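Local atomic coordinates of minor capsid protein (Cafeteriavirus-dependent mavirus, PDB entry 6G42), a protein that forms the pentameric penton of the mavirus virophage capsid through a single jelly-roll fold, probably at the icosahedral vertices. Residues D100-D105 with I279-N284; F133-N136 with K141-I144. One frame throughout, in Å; residues are numbered along the deposited sequence.

Contact 1: residues D100-D105 with I279-N284; sequences DGYMYD and IYDYDN
Y102 and D281 reach toward each other from opposite directions and meet through a single oxygen pair, Y102 OH to D281 OD2 at 2.7 Å. The phenol is the donor and the carboxylate the acceptor. Both CB atoms point at the partner segment, and the two side chains reach a long way to meet, the nearest CA atoms, those of Y102 and D281, being 11.3 Å apart. In Y102, CG stands anti to the carbonyl carbon (chi1 -66°), which swings the ring out from the loop 100-105 toward the end of strand 272-281. D281 OD2 lies at the ring edge, in plane, and also comes within 3.4 Å of Y102 CE1. The carboxylate plane is turned 73° from the ring, and the hydroxyl arrives on the syn side of OD2, 29° out of the carboxylate plane. Just 72 Å² is buried between the segments, all of it on these two residues, so the evidence is for a polar link and not for apolar packing. The bond ties the loop between strand 84-90 and helix 106-120 to the end of strand 272-281, at a buried place near the centre of the chain. Behind D281 the chain leaves the strand in a type I beta turn from D281 to N284, closed by N284 N to D281 O at 3.0 Å.

D281 has further partners: K67 forms a salt bridge with OD2, and H287 NE2 is hydrogen-bonded to OD1 while its ring also meets that of Y102. The buried carboxylate is therefore engaged through both oxygens, and its negative charge is probably stabilised.

Contact 2: residues F133-N136 with K141-I144; sequences FSFN and KFEI
In a beta hairpin, strand 141-145 turns back along strand 132-136; the axes of segments 133-136 and 141-144 come within 4.5 Å, their directions 146° apart. S134 and E143 form an antiparallel hydrogen-bonded pair: S134 N reaches E143 O at 3.0 Å, and E143 N returns to S134 O at 2.9 Å. F133 with I144 and F135 with F142 are the non-hydrogen-bonded pairs. Their side chains lie on one face of this three-stranded antiparallel sheet, which strand 187-189 completes; helix 106-120 packs against F133, F135 and F142. On that face the F135 ring is set edge-to-face on F142, with planes at 53° and CD1 of F135 lying 3.4 Å above the centre of the F142 ring. F135 CG is anti to its own N (chi1 -180°), carrying the ring across F142. F133 also flanks F142, but these near-parallel rings are slid apart and barely overlap; F133 CE1 comes 3.5 Å from F142 CD2, and F133 CD2 touches I144 CG1 at 3.7 Å. On the face of S134, N136, K141 and E143, N136 ND2 donates to E143 OE2 at 3.1 Å; the acceptor lies in the amide plane, whereas the donor comes from above the carboxylate plane.

Both strands of contact 2 lie in the 173 residues that separate the two segments of contact 1: the order is 100-105, 133-136, 141-144, 279-284. The contacts are about 22 Å apart between centres and about 5 Å between nearest atoms, without touching. The centre of contact 1 is about 5 Å, that of contact 2 about 20 Å, from the centre of the chain. Helix 106-120 relates them, since it starts directly after 100-105 and packs on the aromatic face of the hairpin. Contact 1 thus joins parts far apart in sequence near the middle of the chain, whereas contact 2 is a local hairpin away from it, whose two segments touch no other protein chain of the assembly.

Contact 1: residues D100-D105 with I279-N284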
# COMPACT_ATOMS: atom_id res chain seq x y z
N ASP C 100 -23.20 -20.14 21.59
CA ASP C 100 -21.91 -19.78 22.22
C ASP C 100 -21.79 -18.33 22.73
O ASP C 100 -20.81 -17.99 23.40
CB ASP C 100 -20.74 -20.10 21.27
CG ASP C 100 -20.47 -21.60 21.14
OD1 ASP C 100 -20.49 -22.31 22.16
OD2 ASP C 100 -20.21 -22.07 20.01
N GLY C 101 -22.78 -17.48 22.44
CA GLY C 101 -22.81 -16.08 22.92
C GLY C 101 -22.44 -15.00 21.90
O GLY C 101 -22.14 -13.87 22.29
N TYR C 102 -22.48 -15.34 20.61
CA TYR C 102 -21.99 -14.49 19.52
C TYR C 102 -23.10 -14.07 18.55
O TYR C 102 -24.14 -14.73 18.46
CB TYR C 102 -20.93 -15.23 18.71
CG TYR C 102 -19.63 -15.55 19.43
CD1 TYR C 102 -18.75 -14.53 19.81
CD2 TYR C 102 -19.27 -16.87 19.69
CE1 TYR C 102 -17.56 -14.83 20.46
CE2 TYR C 102 -18.08 -17.17 20.33
CZ TYR C 102 -17.23 -16.15 20.71
OH TYR C 102 -16.05 -16.48 21.35
N MET C 103 -22.85 -12.98 17.83
CA MET C 103 -23.65 -12.55 16.68
C MET C 103 -22.73 -12.46 15.46
O MET C 103 -21.52 -12.38 15.60
CB MET C 103 -24.33 -11.21 16.94
CG MET C 103 -25.38 -11.26 18.04
SD MET C 103 -25.79 -9.64 18.72
CE MET C 103 -26.49 -8.84 17.27
N TYR C 104 -23.33 -12.48 14.27
CA TYR C 104 -22.59 -12.67 13.02
C TYR C 104 -22.87 -11.62 11.92
O TYR C 104 -22.47 -11.81 10.77
CB TYR C 104 -22.85 -14.09 12.50
CG TYR C 104 -22.26 -15.16 13.39
CD1 TYR C 104 -22.94 -15.61 14.53
CD2 TYR C 104 -21.01 -15.72 13.11
CE1 TYR C 104 -22.39 -16.58 15.35
CE2 TYR C 104 -20.46 -16.69 13.93
CZ TYR C 104 -21.15 -17.12 15.05
OH TYR C 104 -20.59 -18.09 15.86
N ASP C 105 -23.49 -10.51 12.29
CA ASP C 105 -23.91 -9.49 11.32
C ASP C 105 -24.08 -8.15 12.04
O ASP C 105 -24.84 -8.05 13.01
CB ASP C 105 -25.22 -9.92 10.65
CG ASP C 105 -25.56 -9.10 9.42
OD1 ASP C 105 -25.37 -7.86 9.41
OD2 ASP C 105 -26.05 -9.71 8.44
N ILE C 279 -8.87 -19.75 18.57
CA ILE C 279 -9.19 -18.33 18.50
C ILE C 279 -9.18 -17.78 19.92
O ILE C 279 -9.84 -18.33 20.80
CB ILE C 279 -10.59 -18.10 17.88
CG1 ILE C 279 -10.71 -18.76 16.50
CG2 ILE C 279 -10.89 -16.60 17.74
CD1 ILE C 279 -12.14 -18.99 16.06
N TYR C 280 -8.44 -16.69 20.14
CA TYR C 280 -8.48 -15.92 21.40
C TYR C 280 -9.32 -14.67 21.22
O TYR C 280 -9.06 -13.90 20.30
CB TYR C 280 -7.07 -15.53 21.85
CG TYR C 280 -6.34 -16.65 22.52
CD1 TYR C 280 -5.74 -17.67 21.78
CD2 TYR C 280 -6.26 -16.73 23.91
CE1 TYR C 280 -5.08 -18.71 22.39
CE2 TYR C 280 -5.61 -17.77 24.54
CZ TYR C 280 -5.01 -18.76 23.78
OH TYR C 280 -4.35 -19.80 24.41
N ASP C 281 -10.31 -14.47 22.08
CA ASP C 281 -11.07 -13.21 22.11
C ASP C 281 -10.32 -12.15 22.93
O ASP C 281 -9.32 -12.44 23.58
CB ASP C 281 -12.48 -13.44 22.68
CG ASP C 281 -13.41 -14.18 21.72
OD1 ASP C 281 -12.95 -14.68 20.67
OD2 ASP C 281 -14.63 -14.27 22.02
N TYR C 282 -10.81 -10.91 22.88
CA TYR C 282 -10.21 -9.79 23.64
C TYR C 282 -10.34 -9.93 25.16
O TYR C 282 -9.46 -9.45 25.88
CB TYR C 282 -10.75 -8.44 23.16
CG TYR C 282 -10.05 -7.96 21.91
CD1 TYR C 282 -8.73 -7.53 21.96
CD2 TYR C 282 -10.69 -7.97 20.68
CE1 TYR C 282 -8.07 -7.11 20.82
CE2 TYR C 282 -10.03 -7.55 19.53
CZ TYR C 282 -8.72 -7.13 19.61
OH TYR C 282 -8.07 -6.72 18.47
N ASP C 283 -11.40 -10.58 25.63
CA ASP C 283 -11.52 -10.97 27.06
C ASP C 283 -10.68 -12.20 27.47
O ASP C 283 -10.84 -12.73 28.57
CB ASP C 283 -13.00 -11.12 27.47
CG ASP C 283 -13.73 -12.22 26.70
OD1 ASP C 283 -13.10 -13.20 26.27
OD2 ASP C 283 -14.96 -12.08 26.54
N ASN C 284 -9.80 -12.65 26.57
CA ASN C 284 -8.85 -13.74 26.78
C ASN C 284 -9.51 -15.12 26.99
O ASN C 284 -8.87 -16.05 27.47
CB ASN C 284 -7.84 -13.38 27.91
CG ASN C 284 -6.38 -13.63 27.52
OD1 ASN C 284 -5.98 -13.48 26.36
ND2 ASN C 284 -5.56 -13.98 28.50

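Contact 2: residues F133-N136 with K141-I144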
# COMPACT_ATOMS: atom_id res chain seq x y z
N PHE C 133 -31.90 3.96 14.53
CA PHE C 133 -30.50 3.56 14.52
C PHE C 133 -30.35 2.39 13.54
O PHE C 133 -31.16 1.46 13.56
CB PHE C 133 -30.06 3.15 15.93
CG PHE C 133 -28.57 2.97 16.08
CD1 PHE C 133 -27.98 1.74 15.84
CD2 PHE C 133 -27.76 4.03 16.47
CE1 PHE C 133 -26.61 1.57 15.98
CE2 PHE C 133 -26.39 3.86 16.62
CZ PHE C 133 -25.81 2.63 16.37
N SER C 134 -29.33 2.43 12.69
CA SER C 134 -29.11 1.38 11.68
C SER C 134 -27.64 1.25 11.28
O SER C 134 -26.81 2.06 11.67
CB SER C 134 -29.96 1.65 10.43
OG SER C 134 -29.46 2.76 9.70
N PHE C 135 -27.36 0.20 10.52
CA PHE C 135 -26.03 -0.06 9.96
C PHE C 135 -26.09 0.04 8.44
O PHE C 135 -26.87 -0.66 7.80
CB PHE C 135 -25.54 -1.45 10.35
CG PHE C 135 -24.18 -1.78 9.81
CD1 PHE C 135 -23.05 -1.11 10.27
CD2 PHE C 135 -24.02 -2.77 8.84
CE1 PHE C 135 -21.79 -1.42 9.77
CE2 PHE C 135 -22.76 -3.09 8.34
CZ PHE C 135 -21.64 -2.41 8.80
N ASN C 136 -25.24 0.89 7.88
CA ASN C 136 -25.13 1.03 6.43
C ASN C 136 -24.18 -0.03 5.87
O ASN C 136 -22.98 0.01 6.13
CB ASN C 136 -24.62 2.44 6.12
CG ASN C 136 -24.83 2.83 4.66
OD1 ASN C 136 -24.76 2.00 3.76
ND2 ASN C 136 -25.07 4.12 4.43
N LYS C 141 -20.56 2.00 8.24
CA LYS C 141 -20.75 2.99 9.30
C LYS C 141 -22.19 2.96 9.76
O LYS C 141 -23.10 2.77 8.94
CB LYS C 141 -20.43 4.38 8.79
CG LYS C 141 -18.97 4.62 8.47
CD LYS C 141 -18.79 5.86 7.62
CE LYS C 141 -17.33 6.27 7.53
NZ LYS C 141 -17.18 7.58 6.83
N PHE C 142 -22.40 3.16 11.05
CA PHE C 142 -23.75 3.22 11.62
C PHE C 142 -24.33 4.62 11.44
O PHE C 142 -23.60 5.62 11.52
CB PHE C 142 -23.73 2.83 13.10
CG PHE C 142 -23.43 1.38 13.33
CD1 PHE C 142 -22.11 0.93 13.38
CD2 PHE C 142 -24.45 0.45 13.50
CE1 PHE C 142 -21.82 -0.41 13.59
CE2 PHE C 142 -24.17 -0.89 13.71
CZ PHE C 142 -22.85 -1.33 13.76
N GLU C 143 -25.64 4.68 11.20
CA GLU C 143 -26.35 5.93 10.93
C GLU C 143 -27.53 6.11 11.88
O GLU C 143 -28.15 5.13 12.30
CB GLU C 143 -26.89 5.93 9.49
CG GLU C 143 -25.83 5.77 8.42
CD GLU C 143 -26.41 5.85 7.02
OE1 GLU C 143 -27.41 5.16 6.74
OE2 GLU C 143 -25.86 6.60 6.19
N ILE C 144 -27.83 7.37 12.20
CA ILE C 144 -29.01 7.74 12.97
C ILE C 144 -29.87 8.63 12.08
O ILE C 144 -29.40 9.67 11.60
CB ILE C 144 -28.65 8.48 14.28
CG1 ILE C 144 -27.94 7.52 15.24
CG2 ILE C 144 -29.89 9.03 14.97
CD1 ILE C 144 -27.08 8.21 16.29